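Local structure of chromosome partition protein Smc (Pyrococcus yayanosii, 5XEI) at residues Leu224-Val229 against Ala285-Ser290; Ala230-Glu235 against Arg277-His282; Leu218-Arg223 against Glu309-Ala314; Asp213-Leu218 against Lys321-Phe326. The protein is probably required for chromosome condensation and partitioning, as a DNA-binding, ATP-hydrolysing homodimer whose heads are joined to a hinge by long coiled coils. All coordinates share one frame; numbering follows the deposited sequence.

Interaction 1. Residues Leu224-Val229 against Ala285-Ser290; sequences LERARV and AALIRS
Arg226 is the first residue of Leu224-Val229 to touch Leu287, and it does so with its hydrocarbon stem, not its charge. Leu287 CD1 rests against Arg226 CG at 3.6 Å, the two side chains passing at a slant. Beyond CG the arginine runs extended, which takes the guanidinium clear of the leucine and leaves it a long, weak ion pair with Glu222. A long flexible residue suits this partly exposed flank because its base is apolar and its end is charged. Ala227, next along, is small and turns the other way, to Ile305 of helix 298-315.

The contact belongs to the coiled-coil arm of the SMC protein, at a place where one helix of the arm, 170-246, is continuous while its partner is broken into short pieces. Helix 285-289 is one of these, and it crosses at 73° with the axes 9.8 Å apart, far from the nearly antiparallel run of helix 298-315 along the same long helix.

Arg228 lies off the interface, and its NH1 bonds to the syn lone pair of OE2 of Glu225, three residues back, at 3.0 Å, tilted from the guanidinium plane. The first torsion of Leu287 (chi1 163°) carries its fork toward the long helix, although its CB starts off to one side. Val229 is buried and its two branches divide the work: CG2 meets Leu287 CD2 tip to tip at 3.8 Å, while CG1 meets Ile288 CD1 at 3.4 Å, the chains crossing at about a right angle.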
loop_
_atom_site.group_PDB
_atom_site.type_symbol
_atom_site.label_atom_id
_atom_site.label_comp_id
_atom_site.label_asym_id
_atom_site.label_seq_id
_atom_site.Cartn_x
_atom_site.Cartn_y
_atom_site.Cartn_z
ATOM N N LEU A 224 61.733 10.812 -32.264
ATOM C CA LEU A 224 62.794 9.824 -32.401
ATOM C C LEU A 224 62.919 9.310 -33.835
ATOM O O LEU A 224 64.027 9.008 -34.286
ATOM C CB LEU A 224 62.564 8.660 -31.433
ATOM C CG LEU A 224 63.564 7.508 -31.538
ATOM C CD1 LEU A 224 64.971 7.995 -31.247
ATOM C CD2 LEU A 224 63.173 6.372 -30.607
ATOM N N GLU A 225 61.819 9.223 -34.581
ATOM C CA GLU A 225 61.977 8.623 -35.897
ATOM C C GLU A 225 62.436 9.620 -36.948
ATOM O O GLU A 225 63.231 9.263 -37.824
ATOM C CB GLU A 225 60.689 7.936 -36.356
ATOM C CG GLU A 225 60.931 6.800 -37.394
ATOM C CD GLU A 225 61.752 5.586 -36.855
ATOM O OE1 GLU A 225 61.878 4.565 -37.579
ATOM O OE2 GLU A 225 62.283 5.633 -35.720
ATOM N N ARG A 226 61.972 10.864 -36.888
ATOM C CA ARG A 226 62.495 11.866 -37.807
ATOM C C ARG A 226 63.996 12.078 -37.573
ATOM O O ARG A 226 64.793 12.099 -38.520
ATOM C CB ARG A 226 61.702 13.163 -37.648
ATOM C CG ARG A 226 60.157 13.033 -37.501
ATOM C CD ARG A 226 59.478 14.427 -37.767
ATOM N NE ARG A 226 58.055 14.577 -37.369
ATOM C CZ ARG A 226 57.601 14.676 -36.111
ATOM N NH1 ARG A 226 58.460 14.603 -35.112
ATOM N NH2 ARG A 226 56.295 14.829 -35.834
ATOM N N ALA A 227 64.405 12.159 -36.304
ATOM C CA ALA A 227 65.825 12.183 -35.971
ATOM C C ALA A 227 66.570 10.988 -36.553
ATOM O O ALA A 227 67.734 11.107 -36.954
ATOM C CB ALA A 227 66.002 12.229 -34.455
ATOM N N ARG A 228 65.933 9.821 -36.602
ATOM C CA ARG A 228 66.609 8.679 -37.209
ATOM C C ARG A 228 66.774 8.877 -38.708
ATOM O O ARG A 228 67.803 8.502 -39.284
ATOM C CB ARG A 228 65.850 7.391 -36.918
ATOM C CG ARG A 228 66.096 6.883 -35.536
ATOM C CD ARG A 228 65.290 5.643 -35.257
ATOM N NE ARG A 228 65.535 5.188 -33.900
ATOM C CZ ARG A 228 64.782 4.305 -33.264
ATOM N NH1 ARG A 228 63.716 3.783 -33.869
ATOM N NH2 ARG A 228 65.096 3.961 -32.020
ATOM N N VAL A 229 65.777 9.475 -39.359
ATOM C CA VAL A 229 65.916 9.738 -40.785
ATOM C C VAL A 229 66.954 10.835 -41.018
ATOM O O VAL A 229 67.745 10.764 -41.972
ATOM C CB VAL A 229 64.545 10.084 -41.402
ATOM C CG1 VAL A 229 64.686 10.326 -42.873
ATOM C CG2 VAL A 229 63.551 8.954 -41.173
ATOM N N ALA A 285 57.531 9.431 -47.939
ATOM C CA ALA A 285 57.962 10.689 -48.536
ATOM C C ALA A 285 57.595 11.892 -47.676
ATOM O O ALA A 285 58.331 12.886 -47.672
ATOM C CB ALA A 285 57.371 10.841 -49.936
ATOM N N ALA A 286 56.469 11.845 -46.960
ATOM C CA ALA A 286 56.128 12.961 -46.081
ATOM C C ALA A 286 57.175 13.120 -44.983
ATOM O O ALA A 286 57.737 14.208 -44.790
ATOM C CB ALA A 286 54.736 12.765 -45.482
ATOM N N LEU A 287 57.464 12.028 -44.267
ATOM C CA LEU A 287 58.482 12.055 -43.223
ATOM C C LEU A 287 59.814 12.544 -43.776
ATOM O O LEU A 287 60.391 13.509 -43.262
ATOM C CB LEU A 287 58.615 10.661 -42.601
ATOM C CG LEU A 287 59.848 10.285 -41.773
ATOM C CD1 LEU A 287 60.017 11.141 -40.542
ATOM C CD2 LEU A 287 59.784 8.833 -41.382
ATOM N N ILE A 288 60.286 11.920 -44.869
ATOM C CA ILE A 288 61.628 12.186 -45.399
ATOM C C ILE A 288 61.811 13.655 -45.749
ATOM O O ILE A 288 62.937 14.169 -45.713
ATOM C CB ILE A 288 61.929 11.304 -46.629
ATOM C CG1 ILE A 288 63.386 11.454 -47.060
ATOM C CG2 ILE A 288 61.136 11.768 -47.810
ATOM C CD1 ILE A 288 64.367 10.645 -46.268
ATOM N N ARG A 289 60.730 14.358 -46.101
ATOM C CA ARG A 289 60.859 15.754 -46.498
ATOM C C ARG A 289 60.619 16.724 -45.347
ATOM O O ARG A 289 61.241 17.793 -45.319
ATOM C CB ARG A 289 59.928 16.065 -47.687
ATOM C CG ARG A 289 58.621 16.813 -47.402
ATOM C CD ARG A 289 58.102 17.473 -48.698
ATOM N NE ARG A 289 59.107 18.364 -49.293
ATOM C CZ ARG A 289 58.987 18.989 -50.463
ATOM N NH1 ARG A 289 57.893 18.835 -51.203
ATOM N NH2 ARG A 289 59.972 19.768 -50.895
ATOM N N SER A 290 59.777 16.356 -44.370
ATOM C CA SER A 290 59.658 17.118 -43.128
ATOM C C SER A 290 60.908 17.031 -42.277
ATOM O O SER A 290 60.911 17.538 -41.149
ATOM C CB SER A 290 58.461 16.632 -42.319
ATOM O OG SER A 290 57.268 16.814 -43.053
#

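Interaction 2. Residues Ala230-Glu235 against Arg277-His282; sequences ALLLGE and RRELKH
Leu280 pushes its branched end against Leu232 and Leu233, two consecutive residues of the long helix, and this apolar cluster is the close-packed part of the contact. Leu232 and Leu280 reach for each other tip to tip: Leu232 CD2 lies 3.6 Å from Leu280 CG, and Leu232 CG is 3.7 Å from Leu280 CD1. The other methyl of Leu280, CD2, swings to Leu233, where it meets Leu233 CD2 at 3.4 Å with the two chains slanting past each other. Leu233 can join although its CB does not aim at the partner, because CG stands anti to the carbonyl carbon (chi1 -72°) and brings CD2 over. Leucine suits all three places, since its forked end offers methyls to more than one neighbour.

The outer side is looser and polar. The carboxylate end of Glu279 lies near Leu232 CD2, an approach too close in the model to be trusted, and its OE2 makes a salt bridge with Lys276, so the charge has a partner at the margin of the cluster.

All this is in the coiled-coil arm, where the returning chain leaves helix 261-278. Ile288 of helix 285-289 closes the cluster by touching both Leu233 and Leu280, while Ala230, turned away from this contact, and Leu231 pack on Leu301 of helix 298-315.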
loop_
_atom_site.group_PDB
_atom_site.type_symbol
_atom_site.label_atom_id
_atom_site.label_comp_id
_atom_site.label_asym_id
_atom_site.label_seq_id
_atom_site.Cartn_x
_atom_site.Cartn_y
_atom_site.Cartn_z
ATOM N N ALA A 230 66.991 11.837 -40.131
ATOM C CA ALA A 230 67.960 12.926 -40.234
ATOM C C ALA A 230 69.387 12.407 -40.133
ATOM O O ALA A 230 70.193 12.603 -41.047
ATOM C CB ALA A 230 67.703 13.968 -39.147
ATOM N N LEU A 231 69.721 11.748 -39.015
ATOM C CA LEU A 231 71.059 11.181 -38.857
ATOM C C LEU A 231 71.451 10.364 -40.076
ATOM O O LEU A 231 72.636 10.258 -40.407
ATOM C CB LEU A 231 71.133 10.307 -37.602
ATOM C CG LEU A 231 72.197 9.198 -37.571
ATOM C CD1 LEU A 231 73.584 9.788 -37.447
ATOM C CD2 LEU A 231 71.972 8.209 -36.464
ATOM N N LEU A 232 70.470 9.831 -40.787
ATOM C CA LEU A 232 70.786 8.963 -41.904
ATOM C C LEU A 232 71.067 9.751 -43.184
ATOM O O LEU A 232 71.992 9.403 -43.928
ATOM C CB LEU A 232 69.659 7.961 -42.078
ATOM C CG LEU A 232 69.664 7.162 -43.354
ATOM C CD1 LEU A 232 70.993 6.495 -43.488
ATOM C CD2 LEU A 232 68.667 6.117 -43.101
ATOM N N LEU A 233 70.312 10.818 -43.458
ATOM C CA LEU A 233 70.640 11.666 -44.602
ATOM C C LEU A 233 72.060 12.213 -44.484
ATOM O O LEU A 233 72.838 12.170 -45.444
ATOM C CB LEU A 233 69.622 12.797 -44.721
ATOM C CG LEU A 233 68.249 12.332 -45.194
ATOM C CD1 LEU A 233 67.200 13.433 -45.120
ATOM C CD2 LEU A 233 68.375 11.823 -46.600
ATOM N N GLY A 234 72.421 12.711 -43.300
ATOM C CA GLY A 234 73.809 13.062 -43.057
ATOM C C GLY A 234 74.747 11.876 -43.177
ATOM O O GLY A 234 75.840 11.999 -43.734
ATOM N N GLU A 235 74.321 10.703 -42.686
ATOM C CA GLU A 235 75.173 9.511 -42.662
ATOM C C GLU A 235 75.677 9.086 -44.044
ATOM O O GLU A 235 76.535 8.194 -44.109
ATOM C CB GLU A 235 74.443 8.314 -42.021
ATOM C CG GLU A 235 74.890 7.922 -40.596
ATOM C CD GLU A 235 74.238 6.613 -40.090
ATOM O OE1 GLU A 235 73.412 6.025 -40.822
ATOM O OE2 GLU A 235 74.548 6.164 -38.958
ATOM N N ARG A 277 71.719 4.123 -48.371
ATOM C CA ARG A 277 70.979 5.006 -49.277
ATOM C C ARG A 277 69.640 4.390 -49.631
ATOM O O ARG A 277 68.585 5.028 -49.531
ATOM C CB ARG A 277 71.699 5.239 -50.617
ATOM C CG ARG A 277 73.183 5.164 -50.709
ATOM C CD ARG A 277 73.669 5.432 -52.151
ATOM N NE ARG A 277 73.435 4.299 -52.950
ATOM C CZ ARG A 277 74.340 3.574 -53.463
ATOM N NH1 ARG A 277 75.560 3.877 -53.299
ATOM N NH2 ARG A 277 74.032 2.554 -54.164
ATOM N N ARG A 278 69.703 3.151 -50.108
ATOM C CA ARG A 278 68.513 2.388 -50.429
ATOM C C ARG A 278 67.612 2.208 -49.212
ATOM O O ARG A 278 66.403 1.996 -49.355
ATOM C CB ARG A 278 68.949 1.053 -51.015
ATOM C CG ARG A 278 67.924 -0.011 -51.040
ATOM C CD ARG A 278 68.523 -1.270 -50.489
ATOM N NE ARG A 278 67.553 -2.332 -50.625
ATOM C CZ ARG A 278 67.008 -2.988 -49.611
ATOM N NH1 ARG A 278 67.326 -2.712 -48.353
ATOM N NH2 ARG A 278 66.116 -3.913 -49.873
ATOM N N GLU A 279 68.177 2.324 -48.009
ATOM C CA GLU A 279 67.388 2.235 -46.787
ATOM C C GLU A 279 66.270 3.271 -46.756
ATOM O O GLU A 279 65.169 2.991 -46.259
ATOM C CB GLU A 279 68.321 2.418 -45.596
ATOM C CG GLU A 279 67.934 1.713 -44.324
ATOM C CD GLU A 279 67.423 2.696 -43.308
ATOM O OE1 GLU A 279 67.056 3.798 -43.749
ATOM O OE2 GLU A 279 67.432 2.398 -42.094
ATOM N N LEU A 280 66.533 4.467 -47.283
ATOM C CA LEU A 280 65.564 5.557 -47.254
ATOM C C LEU A 280 64.596 5.520 -48.414
ATOM O O LEU A 280 63.589 6.239 -48.381
ATOM C CB LEU A 280 66.243 6.920 -47.273
ATOM C CG LEU A 280 67.359 7.133 -46.270
ATOM C CD1 LEU A 280 68.668 6.613 -46.823
ATOM C CD2 LEU A 280 67.413 8.592 -45.982
ATOM N N LYS A 281 64.889 4.723 -49.446
ATOM C CA LYS A 281 63.894 4.444 -50.474
ATOM C C LYS A 281 62.615 3.894 -49.858
ATOM O O LYS A 281 61.542 3.990 -50.466
ATOM C CB LYS A 281 64.476 3.461 -51.509
ATOM C CG LYS A 281 65.788 3.939 -52.171
ATOM C CD LYS A 281 66.362 2.918 -53.176
ATOM C CE LYS A 281 67.658 3.407 -53.845
ATOM N NZ LYS A 281 68.257 2.362 -54.728
ATOM N N HIS A 282 62.706 3.363 -48.641
ATOM C CA HIS A 282 61.607 2.686 -47.978
ATOM C C HIS A 282 61.022 3.501 -46.829
ATOM O O HIS A 282 60.152 3.005 -46.108
ATOM C CB HIS A 282 62.090 1.317 -47.498
ATOM C CG HIS A 282 62.769 0.525 -48.572
ATOM N ND1 HIS A 282 63.749 -0.408 -48.307
ATOM C CD2 HIS A 282 62.613 0.533 -49.918
ATOM C CE1 HIS A 282 64.164 -0.944 -49.441
ATOM N NE2 HIS A 282 63.491 -0.389 -50.434
#

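Interaction 3. Residues Leu218-Arg223 against Glu309-Ala314; sequences LDLKER and EAEIKA
Leu220 and Ile312 belong to the hydrophobic seam of an antiparallel coiled coil, the arm that leads away from the SMC head. Here helix 170-246 and helix 298-315 run almost oppositely, at 160° between their directions, with the axes 9.8 Å apart. The spacing of Tyr217, Leu220 and Leu224 is consistent with a heptad pattern, and Met308 and Ile312 lie four apart on the other helix.

The CB of Leu220 points toward its partner helix. It lies 3.7 Å from Ile312 CG1, so the two side chains already touch close to their bases. Farther out, the fork of Leu220 sits across the stem of Glu311, with CD1 3.8 Å and CD2 3.9 Å from Glu311 CG, the two chains lying at about a right angle. Glu311 CG stands between the backbone N and the carbonyl carbon (chi1 40°), and from there the chain runs extended, which offers methylene to the leucine and sends the carboxylate past it. A glutamate fits such an edge because it is oily at the base and charged at the end. An alanine in place of Leu220 would keep the CB but would probably open a gap beside Met308 and leave the Glu311 stem without the methyls it lies against.

Ile312 is buried, its flanks touched by Tyr217 and Leu224. Its far end reaches the next residue of the long helix: Ile312 CD1 lies 3.9 Å from Lys221 N, and Lys221, bent at its second torsion, brings CD to 3.9 Å from that same methyl.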
loop_
_atom_site.group_PDB
_atom_site.type_symbol
_atom_site.label_atom_id
_atom_site.label_comp_id
_atom_site.label_asym_id
_atom_site.label_seq_id
_atom_site.Cartn_x
_atom_site.Cartn_y
_atom_site.Cartn_z
ATOM N N LEU A 218 53.877 8.759 -27.539
ATOM C CA LEU A 218 53.659 8.952 -28.968
ATOM C C LEU A 218 54.563 10.050 -29.506
ATOM O O LEU A 218 55.328 9.828 -30.452
ATOM C CB LEU A 218 52.196 9.295 -29.232
ATOM C CG LEU A 218 51.329 8.269 -29.944
ATOM C CD1 LEU A 218 51.421 6.949 -29.205
ATOM C CD2 LEU A 218 49.880 8.740 -29.989
ATOM N N ASP A 219 54.482 11.249 -28.914
ATOM C CA ASP A 219 55.324 12.362 -29.350
ATOM C C ASP A 219 56.788 11.961 -29.441
ATOM O O ASP A 219 57.446 12.193 -30.462
ATOM C CB ASP A 219 55.172 13.543 -28.395
ATOM C CG ASP A 219 53.899 14.354 -28.640
ATOM O OD1 ASP A 219 53.276 14.211 -29.725
ATOM O OD2 ASP A 219 53.525 15.149 -27.727
ATOM N N LEU A 220 57.316 11.379 -28.362
ATOM C CA LEU A 220 58.706 10.946 -28.325
ATOM C C LEU A 220 59.000 9.956 -29.443
ATOM O O LEU A 220 60.044 10.032 -30.092
ATOM C CB LEU A 220 59.013 10.312 -26.968
ATOM C CG LEU A 220 59.560 11.208 -25.859
ATOM C CD1 LEU A 220 59.685 10.465 -24.533
ATOM C CD2 LEU A 220 60.895 11.775 -26.286
ATOM N N LYS A 221 58.093 9.009 -29.660
ATOM C CA LYS A 221 58.232 8.053 -30.751
ATOM C C LYS A 221 58.434 8.767 -32.079
ATOM O O LYS A 221 59.301 8.389 -32.876
ATOM C CB LYS A 221 56.985 7.164 -30.784
ATOM C CG LYS A 221 57.200 5.733 -31.112
ATOM C CD LYS A 221 57.923 4.968 -30.009
ATOM C CE LYS A 221 58.273 3.564 -30.509
ATOM N NZ LYS A 221 59.556 3.044 -29.928
ATOM N N GLU A 222 57.688 9.847 -32.307
ATOM C CA GLU A 222 57.721 10.499 -33.607
ATOM C C GLU A 222 58.969 11.347 -33.779
ATOM O O GLU A 222 59.612 11.316 -34.834
ATOM C CB GLU A 222 56.487 11.358 -33.787
ATOM C CG GLU A 222 55.269 10.544 -33.898
ATOM C CD GLU A 222 54.406 11.025 -35.029
ATOM O OE1 GLU A 222 54.370 12.261 -35.268
ATOM O OE2 GLU A 222 53.818 10.156 -35.718
ATOM N N ARG A 223 59.315 12.140 -32.767
ATOM C CA ARG A 223 60.567 12.875 -32.871
ATOM C C ARG A 223 61.735 11.907 -33.029
ATOM O O ARG A 223 62.585 12.090 -33.911
ATOM C CB ARG A 223 60.740 13.815 -31.671
ATOM C CG ARG A 223 59.936 15.128 -31.795
ATOM C CD ARG A 223 60.543 16.207 -32.765
ATOM N NE ARG A 223 60.849 15.742 -34.126
ATOM C CZ ARG A 223 61.531 16.432 -35.054
ATOM N NH1 ARG A 223 61.955 17.677 -34.809
ATOM N NH2 ARG A 223 61.755 15.886 -36.261
ATOM N N GLU A 309 65.727 7.903 -26.902
ATOM C CA GLU A 309 65.553 6.492 -26.581
ATOM C C GLU A 309 65.563 6.245 -25.080
ATOM O O GLU A 309 65.004 5.246 -24.611
ATOM C CB GLU A 309 66.651 5.663 -27.226
ATOM C CG GLU A 309 66.669 5.689 -28.731
ATOM C CD GLU A 309 67.679 4.698 -29.284
ATOM O OE1 GLU A 309 67.465 3.482 -29.108
ATOM O OE2 GLU A 309 68.695 5.120 -29.868
ATOM N N ALA A 310 66.206 7.119 -24.310
ATOM C CA ALA A 310 66.237 6.905 -22.871
ATOM C C ALA A 310 64.925 7.327 -22.217
ATOM O O ALA A 310 64.376 6.584 -21.397
ATOM C CB ALA A 310 67.423 7.643 -22.253
ATOM N N GLU A 311 64.393 8.502 -22.560
ATOM C CA GLU A 311 63.164 8.910 -21.898
ATOM C C GLU A 311 61.953 8.153 -22.406
ATOM O O GLU A 311 60.917 8.138 -21.728
ATOM C CB GLU A 311 62.942 10.409 -22.031
ATOM C CG GLU A 311 63.293 10.972 -23.372
ATOM C CD GLU A 311 63.661 12.436 -23.262
ATOM O OE1 GLU A 311 62.849 13.207 -22.689
ATOM O OE2 GLU A 311 64.768 12.801 -23.727
ATOM N N ILE A 312 62.056 7.506 -23.562
ATOM C CA ILE A 312 61.056 6.497 -23.866
ATOM C C ILE A 312 61.171 5.352 -22.873
ATOM O O ILE A 312 60.160 4.851 -22.374
ATOM C CB ILE A 312 61.169 6.022 -25.324
ATOM C CG1 ILE A 312 60.743 7.147 -26.264
ATOM C CG2 ILE A 312 60.299 4.805 -25.569
ATOM C CD1 ILE A 312 60.561 6.702 -27.700
ATOM N N LYS A 313 62.403 4.957 -22.522
ATOM C CA LYS A 313 62.573 3.888 -21.534
ATOM C C LYS A 313 62.072 4.319 -20.157
ATOM O O LYS A 313 61.616 3.480 -19.369
ATOM C CB LYS A 313 64.038 3.439 -21.465
ATOM N N ALA A 314 62.135 5.612 -19.856
ATOM C CA ALA A 314 61.462 6.135 -18.680
ATOM C C ALA A 314 59.992 5.714 -18.678
ATOM O O ALA A 314 59.595 4.817 -17.921
ATOM C CB ALA A 314 61.579 7.658 -18.629
#

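Interaction 4. Residues Asp213-Leu218 against Lys321-Phe326; sequences DALRYL and KAIEDF
Ile323 rides on a helical turn closed by the 2.7 Å bond from Asp325 N to Lys321 O, and from that turn its side chain enters the face of helix 170-246 formed by Ala214, Leu215 and Leu218. The contact is part of the antiparallel coiled-coil arm, near the start of helix 321-383, which carries the returning chain back toward the head. The two helical segments lie at 135° to each other with their axes 9.5 Å apart.

A single methyl does most of the touching. In Ile323 the first torsion (chi1 -67°) sends CG1 toward the long helix and the extended second one (chi2 157°) carries CD1 onward. There CD1 meets Ala214 CB at 3.7 Å and Leu215 CD2 at 3.4 Å. Ala214 is buried, and its smallness lets the backbones come near: the CA atoms of Ala214 and Ile323 are 6.9 Å apart. Leu215 starts to one side, but its end bends back and lies obliquely across the isoleucine, CD2 also lying 3.6 Å from Ile323 CG1. A serine in place of Ile323 is likely to leave a gap over Ala214 and free the end of Leu215 to turn.

Met320 also touches Ala214 and Leu218, and Phe326 makes a cation-pi contact with Arg211. One turn along the long helix from Ala214, Leu218 CD2 reaches Ile323 CD1 more loosely, at 4.2 Å.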
loop_
_atom_site.group_PDB
_atom_site.type_symbol
_atom_site.label_atom_id
_atom_site.label_comp_id
_atom_site.label_asym_id
_atom_site.label_seq_id
_atom_site.Cartn_x
_atom_site.Cartn_y
_atom_site.Cartn_z
ATOM N N ASP A 213 50.407 9.687 -20.635
ATOM C CA ASP A 213 51.681 9.024 -20.851
ATOM C C ASP A 213 51.723 8.380 -22.219
ATOM O O ASP A 213 52.737 8.464 -22.917
ATOM C CB ASP A 213 51.938 7.990 -19.765
ATOM C CG ASP A 213 52.360 8.630 -18.473
ATOM O OD1 ASP A 213 52.440 7.915 -17.454
ATOM O OD2 ASP A 213 52.606 9.861 -18.487
ATOM N N ALA A 214 50.628 7.735 -22.623
ATOM C CA ALA A 214 50.574 7.189 -23.972
ATOM C C ALA A 214 50.738 8.297 -25.003
ATOM O O ALA A 214 51.408 8.109 -26.025
ATOM C CB ALA A 214 49.271 6.436 -24.189
ATOM N N LEU A 215 50.179 9.479 -24.727
ATOM C CA LEU A 215 50.303 10.578 -25.678
ATOM C C LEU A 215 51.748 11.059 -25.805
ATOM O O LEU A 215 52.216 11.324 -26.915
ATOM C CB LEU A 215 49.372 11.728 -25.279
ATOM C CG LEU A 215 47.873 11.453 -25.478
ATOM C CD1 LEU A 215 47.016 12.708 -25.460
ATOM C CD2 LEU A 215 47.662 10.731 -26.775
ATOM N N ARG A 216 52.480 11.189 -24.699
ATOM C CA ARG A 216 53.841 11.708 -24.824
ATOM C C ARG A 216 54.796 10.635 -25.308
ATOM O O ARG A 216 55.719 10.921 -26.074
ATOM C CB ARG A 216 54.322 12.308 -23.508
ATOM C CG ARG A 216 53.238 13.038 -22.746
ATOM C CD ARG A 216 53.689 13.432 -21.331
ATOM N NE ARG A 216 52.845 14.501 -20.840
ATOM C CZ ARG A 216 52.852 14.903 -19.577
ATOM N NH1 ARG A 216 53.664 14.316 -18.700
ATOM N NH2 ARG A 216 52.062 15.892 -19.178
ATOM N N TYR A 217 54.587 9.394 -24.889
ATOM C CA TYR A 217 55.249 8.290 -25.563
ATOM C C TYR A 217 55.079 8.407 -27.083
ATOM O O TYR A 217 56.031 8.194 -27.846
ATOM C CB TYR A 217 54.710 6.961 -25.025
ATOM C CG TYR A 217 55.062 5.805 -25.904
ATOM C CD1 TYR A 217 56.197 5.057 -25.676
ATOM C CD2 TYR A 217 54.255 5.468 -26.981
ATOM C CE1 TYR A 217 56.513 3.999 -26.492
ATOM C CE2 TYR A 217 54.564 4.438 -27.797
ATOM C CZ TYR A 217 55.686 3.699 -27.559
ATOM O OH TYR A 217 55.959 2.651 -28.412
ATOM N N LEU A 218 53.877 8.759 -27.539
ATOM C CA LEU A 218 53.659 8.952 -28.968
ATOM C C LEU A 218 54.563 10.050 -29.506
ATOM O O LEU A 218 55.328 9.828 -30.452
ATOM C CB LEU A 218 52.196 9.295 -29.232
ATOM C CG LEU A 218 51.329 8.269 -29.944
ATOM C CD1 LEU A 218 51.421 6.949 -29.205
ATOM C CD2 LEU A 218 49.880 8.740 -29.989
ATOM N N LYS A 321 45.961 1.358 -25.168
ATOM C CA LYS A 321 44.508 1.275 -25.108
ATOM C C LYS A 321 43.923 2.466 -24.357
ATOM O O LYS A 321 42.785 2.873 -24.619
ATOM C CB LYS A 321 44.076 -0.028 -24.441
ATOM C CG LYS A 321 44.920 -1.221 -24.809
ATOM C CD LYS A 321 44.319 -1.984 -25.985
ATOM C CE LYS A 321 45.362 -2.879 -26.695
ATOM N NZ LYS A 321 45.000 -3.177 -28.134
ATOM N N ALA A 322 44.706 3.052 -23.444
ATOM C CA ALA A 322 44.223 4.141 -22.605
ATOM C C ALA A 322 43.657 5.299 -23.421
ATOM O O ALA A 322 42.664 5.910 -23.020
ATOM C CB ALA A 322 45.345 4.643 -21.695
ATOM N N ILE A 323 44.277 5.637 -24.552
ATOM C CA ILE A 323 43.779 6.765 -25.325
ATOM C C ILE A 323 42.347 6.509 -25.765
ATOM O O ILE A 323 41.492 7.405 -25.706
ATOM C CB ILE A 323 44.696 7.051 -26.524
ATOM C CG1 ILE A 323 46.051 7.557 -26.039
ATOM C CG2 ILE A 323 44.040 8.038 -27.487
ATOM C CD1 ILE A 323 47.170 7.338 -27.056
ATOM N N GLU A 324 42.049 5.286 -26.192
ATOM C CA GLU A 324 40.667 5.026 -26.577
ATOM C C GLU A 324 39.806 4.678 -25.363
ATOM O O GLU A 324 38.618 5.018 -25.336
ATOM C CB GLU A 324 40.599 3.917 -27.631
ATOM C CG GLU A 324 41.243 4.241 -28.992
ATOM C CD GLU A 324 40.971 5.672 -29.498
ATOM O OE1 GLU A 324 41.928 6.340 -29.973
ATOM O OE2 GLU A 324 39.811 6.124 -29.423
ATOM N N ASP A 325 40.385 4.008 -24.351
ATOM C CA ASP A 325 39.631 3.650 -23.149
ATOM C C ASP A 325 39.101 4.886 -22.438
ATOM O O ASP A 325 37.974 4.890 -21.931
ATOM C CB ASP A 325 40.505 2.836 -22.191
ATOM C CG ASP A 325 40.539 1.343 -22.533
ATOM O OD1 ASP A 325 39.722 0.910 -23.378
ATOM O OD2 ASP A 325 41.384 0.602 -21.957
ATOM N N PHE A 326 39.914 5.935 -22.365
ATOM C CA PHE A 326 39.468 7.187 -21.779
ATOM C C PHE A 326 38.111 7.624 -22.328
ATOM O O PHE A 326 37.116 7.672 -21.594
ATOM C CB PHE A 326 40.519 8.258 -22.028
ATOM C CG PHE A 326 40.181 9.546 -21.418
ATOM C CD1 PHE A 326 39.496 10.514 -22.139
ATOM C CD2 PHE A 326 40.495 9.792 -20.103
ATOM C CE1 PHE A 326 39.154 11.722 -21.557
ATOM C CE2 PHE A 326 40.146 10.994 -19.534
ATOM C CZ PHE A 326 39.481 11.960 -20.252
#

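Overall arrangement
From the N terminus, helix 170-246 supplies the first half of each contact, in the order interaction 4, 3, 1 and 2. The chain then turns back, and on its return closes the loops in reverse: interaction 2 first, with helix 261-278 and the residues that follow, then interaction 1 at helix 285-289, interaction 3 on helix 298-315 and interaction 4 on helix 321-383. The four loops are thus nested and none cross. Adjacent contacts merge: Leu218 belongs to both 3 and 4, Leu224 of interaction 1 packs on Ile312 of interaction 3, and Ile288 touches Leu280 of interaction 2. Together they fasten four successive helices to one continuous helix, consistent with the joint in the SMC arm.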